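Local coordinates for protein ATP-dependent helicase FUN30 (Saccharomyces cerevisiae S288c, PDB 5GN1) that hydrolyses ATP to remodel nucleosomes, supporting heterochromatin organization and DNA end resection at double-strand breaks, and is given here as the C-terminal part of its ATPase domain, at residues Lys204-Leu215 with Asp251-Lys262. Numbering follows the deposited sequence. Where two conformers were deposited one is given.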
loop_
_atom_site.group_PDB
_atom_site.type_symbol
_atom_site.label_atom_id
_atom_site.label_comp_id
_atom_site.label_asym_id
_atom_site.label_seq_id
_atom_site.Cartn_x
_atom_site.Cartn_y
_atom_site.Cartn_z
ATOM N N LYS A 204 1.620 -2.992 22.180
ATOM C CA LYS A 204 0.871 -3.345 20.988
ATOM C C LYS A 204 0.778 -2.141 20.055
ATOM O O LYS A 204 1.011 -0.997 20.458
ATOM C CB LYS A 204 -0.519 -3.845 21.360
ATOM C CG LYS A 204 -0.493 -5.085 22.247
ATOM C CD LYS A 204 -1.764 -5.879 22.052
ATOM C CE LYS A 204 -1.726 -7.190 22.829
ATOM N NZ LYS A 204 -2.730 -8.173 22.314
ATOM N N VAL A 205 0.430 -2.406 18.798
ATOM C CA VAL A 205 0.465 -1.370 17.772
ATOM C C VAL A 205 -0.623 -1.642 16.738
ATOM O O VAL A 205 -0.896 -2.795 16.391
ATOM C CB VAL A 205 1.869 -1.275 17.119
ATOM C CG1 VAL A 205 2.284 -2.605 16.460
ATOM C CG2 VAL A 205 1.929 -0.107 16.122
ATOM N N LEU A 206 -1.249 -0.562 16.255
ATOM C CA LEU A 206 -2.131 -0.594 15.087
ATOM C C LEU A 206 -1.375 -0.080 13.867
ATOM O O LEU A 206 -0.717 0.961 13.941
ATOM C CB LEU A 206 -3.370 0.274 15.296
ATOM C CG LEU A 206 -4.084 0.134 16.642
ATOM C CD1 LEU A 206 -5.282 1.080 16.710
ATOM C CD2 LEU A 206 -4.482 -1.323 16.843
ATOM N N ILE A 207 -1.473 -0.798 12.750
ATOM C CA ILE A 207 -0.886 -0.354 11.481
ATOM C C ILE A 207 -2.024 -0.099 10.496
ATOM O O ILE A 207 -2.837 -0.996 10.239
ATOM C CB ILE A 207 0.110 -1.373 10.912
ATOM C CG1 ILE A 207 1.129 -1.761 11.984
ATOM C CG2 ILE A 207 0.837 -0.769 9.687
ATOM C CD1 ILE A 207 2.144 -2.800 11.533
ATOM N N PHE A 208 -2.085 1.121 9.950
ATOM C CA PHE A 208 -3.127 1.521 9.008
ATOM C C PHE A 208 -2.552 1.748 7.614
ATOM O O PHE A 208 -1.473 2.335 7.471
ATOM C CB PHE A 208 -3.806 2.819 9.457
ATOM C CG PHE A 208 -4.676 2.662 10.647
ATOM C CD1 PHE A 208 -5.977 2.225 10.508
ATOM C CD2 PHE A 208 -4.197 2.972 11.916
ATOM C CE1 PHE A 208 -6.796 2.077 11.624
ATOM C CE2 PHE A 208 -5.006 2.840 13.032
ATOM C CZ PHE A 208 -6.307 2.393 12.888
ATOM N N SER A 209 -3.295 1.328 6.582
ATOM C CA SER A 209 -2.941 1.649 5.204
ATOM C C SER A 209 -4.194 1.939 4.394
ATOM O O SER A 209 -5.249 1.340 4.617
ATOM C CB SER A 209 -2.162 0.514 4.511
ATOM O OG SER A 209 -1.868 0.876 3.167
ATOM N N LEU A 210 -4.061 2.856 3.437
ATOM C CA LEU A 210 -5.144 3.128 2.500
ATOM C C LEU A 210 -5.228 2.090 1.394
ATOM O O LEU A 210 -6.172 2.132 0.598
ATOM C CB LEU A 210 -4.985 4.522 1.878
ATOM C CG LEU A 210 -5.518 5.685 2.722
ATOM C CD1 LEU A 210 -5.121 7.024 2.122
ATOM C CD2 LEU A 210 -7.030 5.594 2.862
ATOM N N PHE A 211 -4.280 1.158 1.337
ATOM C CA PHE A 211 -4.161 0.202 0.243
ATOM C C PHE A 211 -4.308 -1.201 0.808
ATOM O O PHE A 211 -3.476 -1.634 1.614
ATOM C CB PHE A 211 -2.805 0.337 -0.461
ATOM C CG PHE A 211 -2.604 1.644 -1.170
ATOM C CD1 PHE A 211 -2.036 2.728 -0.517
ATOM C CD2 PHE A 211 -2.964 1.785 -2.509
ATOM C CE1 PHE A 211 -1.844 3.942 -1.182
ATOM C CE2 PHE A 211 -2.769 2.986 -3.184
ATOM C CZ PHE A 211 -2.211 4.067 -2.520
ATOM N N THR A 212 -5.351 -1.919 0.381
ATOM C CA THR A 212 -5.461 -3.323 0.776
ATOM C C THR A 212 -4.316 -4.157 0.221
ATOM O O THR A 212 -3.902 -5.136 0.853
ATOM C CB THR A 212 -6.802 -3.915 0.331
ATOM O OG1 THR A 212 -7.032 -3.609 -1.047
ATOM C CG2 THR A 212 -7.938 -3.354 1.181
ATOM N N GLN A 213 -3.781 -3.778 -0.950
ATOM C CA GLN A 213 -2.609 -4.467 -1.497
ATOM C C GLN A 213 -1.407 -4.362 -0.567
ATOM O O GLN A 213 -0.590 -5.293 -0.478
ATOM C CB GLN A 213 -2.244 -3.885 -2.857
ATOM C CG GLN A 213 -3.211 -4.142 -3.991
ATOM C CD GLN A 213 -2.820 -3.333 -5.224
ATOM O OE1 GLN A 213 -2.881 -2.098 -5.219
ATOM N NE2 GLN A 213 -2.401 -4.021 -6.272
ATOM N N VAL A 214 -1.251 -3.217 0.095
ATOM C CA VAL A 214 -0.192 -3.086 1.092
ATOM C C VAL A 214 -0.453 -4.003 2.283
ATOM O O VAL A 214 0.470 -4.651 2.782
ATOM C CB VAL A 214 -0.033 -1.613 1.516
ATOM C CG1 VAL A 214 0.800 -1.492 2.810
ATOM C CG2 VAL A 214 0.602 -0.800 0.379
ATOM N N LEU A 215 -1.708 -4.082 2.752
ATOM C CA LEU A 215 -2.032 -5.001 3.849
ATOM C C LEU A 215 -1.675 -6.448 3.500
ATOM O O LEU A 215 -1.135 -7.189 4.336
ATOM C CB LEU A 215 -3.517 -4.890 4.209
ATOM C CG LEU A 215 -3.921 -3.528 4.804
ATOM C CD1 LEU A 215 -5.385 -3.479 5.156
ATOM C CD2 LEU A 215 -3.071 -3.207 6.045
ATOM N N ASP A 251 -5.429 -11.845 23.941
ATOM C CA ASP A 251 -4.162 -12.536 23.703
ATOM C C ASP A 251 -3.010 -11.531 23.776
ATOM O O ASP A 251 -2.776 -10.767 22.835
ATOM C CB ASP A 251 -4.204 -13.239 22.351
ATOM C CG ASP A 251 -3.131 -14.325 22.215
ATOM O OD1 ASP A 251 -2.050 -14.200 22.840
ATOM O OD2 ASP A 251 -3.380 -15.299 21.477
ATOM N N LYS A 252 -2.267 -11.554 24.884
ATOM C CA LYS A 252 -1.133 -10.651 25.061
ATOM C C LYS A 252 -0.009 -10.927 24.070
ATOM O O LYS A 252 0.868 -10.072 23.883
ATOM C CB LYS A 252 -0.591 -10.759 26.491
ATOM C CG LYS A 252 -1.494 -10.168 27.564
ATOM C CD LYS A 252 -1.597 -8.655 27.445
ATOM C CE LYS A 252 -2.496 -8.097 28.539
ATOM N NZ LYS A 252 -3.115 -6.816 28.134
ATOM N N ASP A 253 -0.006 -12.102 23.437
ATOM C CA ASP A 253 1.057 -12.474 22.513
ATOM C C ASP A 253 0.754 -12.098 21.063
ATOM O O ASP A 253 1.470 -12.554 20.161
ATOM C CB ASP A 253 1.327 -13.979 22.610
ATOM C CG ASP A 253 2.694 -14.371 22.061
ATOM O OD1 ASP A 253 3.676 -13.625 22.288
ATOM O OD2 ASP A 253 2.780 -15.442 21.412
ATOM N N ILE A 254 -0.293 -11.310 20.811
ATOM C CA ILE A 254 -0.571 -10.800 19.469
ATOM C C ILE A 254 -0.291 -9.304 19.480
ATOM O O ILE A 254 -1.149 -8.519 19.908
ATOM C CB ILE A 254 -2.014 -11.068 19.020
ATOM C CG1 ILE A 254 -2.361 -12.552 19.130
ATOM C CG2 ILE A 254 -2.211 -10.626 17.560
ATOM C CD1 ILE A 254 -3.737 -12.896 18.521
ATOM N N PRO A 255 0.879 -8.859 19.023
ATOM C CA PRO A 255 1.236 -7.449 19.220
ATOM C C PRO A 255 0.623 -6.502 18.203
ATOM O O PRO A 255 0.597 -5.291 18.465
ATOM C CB PRO A 255 2.767 -7.462 19.122
ATOM C CG PRO A 255 3.053 -8.633 18.186
ATOM C CD PRO A 255 2.024 -9.669 18.567
ATOM N N ILE A 256 0.121 -6.999 17.069
ATOM C CA ILE A 256 -0.141 -6.163 15.895
ATOM C C ILE A 256 -1.554 -6.385 15.383
ATOM O O ILE A 256 -1.990 -7.531 15.216
ATOM C CB ILE A 256 0.856 -6.438 14.757
ATOM C CG1 ILE A 256 2.276 -6.143 15.213
ATOM C CG2 ILE A 256 0.513 -5.582 13.522
ATOM C CD1 ILE A 256 3.297 -6.425 14.140
ATOM N N PHE A 257 -2.245 -5.284 15.093
ATOM C CA PHE A 257 -3.510 -5.263 14.364
ATOM C C PHE A 257 -3.288 -4.416 13.116
ATOM O O PHE A 257 -2.916 -3.244 13.228
ATOM C CB PHE A 257 -4.623 -4.658 15.224
ATOM C CG PHE A 257 -5.977 -5.282 15.019
ATOM C CD1 PHE A 257 -6.404 -5.654 13.763
ATOM C CD2 PHE A 257 -6.820 -5.508 16.099
ATOM C CE1 PHE A 257 -7.669 -6.231 13.587
ATOM C CE2 PHE A 257 -8.074 -6.080 15.922
ATOM C CZ PHE A 257 -8.490 -6.442 14.663
ATOM N N ILE A 258 -3.488 -4.998 11.928
ATOM C CA ILE A 258 -3.369 -4.241 10.687
ATOM C C ILE A 258 -4.771 -3.960 10.158
ATOM O O ILE A 258 -5.646 -4.838 10.178
ATOM C CB ILE A 258 -2.483 -4.960 9.643
ATOM C CG1 ILE A 258 -3.166 -6.206 9.066
ATOM C CG2 ILE A 258 -1.101 -5.301 10.228
ATOM C CD1 ILE A 258 -2.317 -6.890 7.992
ATOM N N LEU A 259 -5.003 -2.713 9.731
ATOM C CA LEU A 259 -6.337 -2.241 9.372
ATOM C C LEU A 259 -6.262 -1.316 8.173
ATOM O O LEU A 259 -5.232 -0.680 7.923
ATOM C CB LEU A 259 -7.023 -1.442 10.502
ATOM C CG LEU A 259 -7.151 -2.061 11.893
ATOM C CD1 LEU A 259 -6.090 -1.492 12.798
ATOM C CD2 LEU A 259 -8.552 -1.774 12.462
ATOM N N SER A 260 -7.369 -1.231 7.436
ATOM C CA SER A 260 -7.504 -0.152 6.467
ATOM C C SER A 260 -7.794 1.149 7.207
ATOM O O SER A 260 -8.452 1.162 8.250
ATOM C CB SER A 260 -8.614 -0.442 5.453
ATOM O OG SER A 260 -9.835 -0.743 6.098
ATOM N N THR A 261 -7.268 2.250 6.669
ATOM C CA THR A 261 -7.496 3.555 7.279
ATOM C C THR A 261 -8.985 3.856 7.405
ATOM O O THR A 261 -9.408 4.478 8.384
ATOM C CB THR A 261 -6.765 4.615 6.468
ATOM O OG1 THR A 261 -5.370 4.302 6.492
ATOM C CG2 THR A 261 -6.971 6.001 7.041
ATOM N N LYS A 262 -9.795 3.364 6.465
ATOM C CA LYS A 262 -11.246 3.524 6.541
ATOM C C LYS A 262 -11.843 2.822 7.762
ATOM O O LYS A 262 -12.924 3.212 8.217
ATOM C CB LYS A 262 -11.902 3.020 5.241
ATOM C CG LYS A 262 -11.659 1.536 4.899
ATOM C CD LYS A 262 -12.047 1.169 3.440
ATOM C CE LYS A 262 -12.024 -0.365 3.143
ATOM N NZ LYS A 262 -10.712 -1.093 2.876
HETATM O O HOH W 1 -3.911 -7.388 25.075
#
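With CG anti to its carbonyl carbon (chi1 -60°) and the chain extended beyond, Lys204 reaches along the turn of residues 251-254 and sets NZ between two backbone carbonyls, Asp251 O at 2.6 Å and Ile254 O at 2.9 Å. Ile254 N approaches Asp251 O from the opposite face of its carbonyl plane, so this oxygen is gripped twice. A long chain with a charged, many-donor tip suits the place, for NZ also bonds Phe248 O and makes a cation-pi contact with the Phe248 ring. A methionine here would probably leave the Asp251 and Ile254 carbonyls without their ammonium donor and the turn less firmly tied to the strand.

From Val205 to Ser209 the chain pairs in parallel with Ile256 to Ser260. The ladder alternates from Val205 N to Pro255 O (2.9 Å) to Thr261 N to Ser209 O (3.0 Å), this last donor standing well above the carbonyl plane. Beta-branched residues, at home in strands, share one face: Val205 CG1 lies 3.8 Å from Ile256 CG1, and Ile207 CD1 touches Ile256 CG2. On the other face Leu259 CD1 sits over the Phe208 ring, 4.2 Å from its centroid, a CH-pi contact, while Ser260 O meets the ring edge near its plane. At the end of the strand, Ser209 OG accepts from Phe211 N in an ST turn and also bonds Asp280, a small hydroxyl serving the bend into helix 212-224.

The two strands are neighbouring inner strands of the parallel RecA-like sheet of this SNF2-family helicase C-terminal domain: 275-278 flanks 205-209, 229-232 flanks 256-260, and helix 212-224 packs Leu218 and Leu222 on the face of Ile207, Ile256 and Ile258.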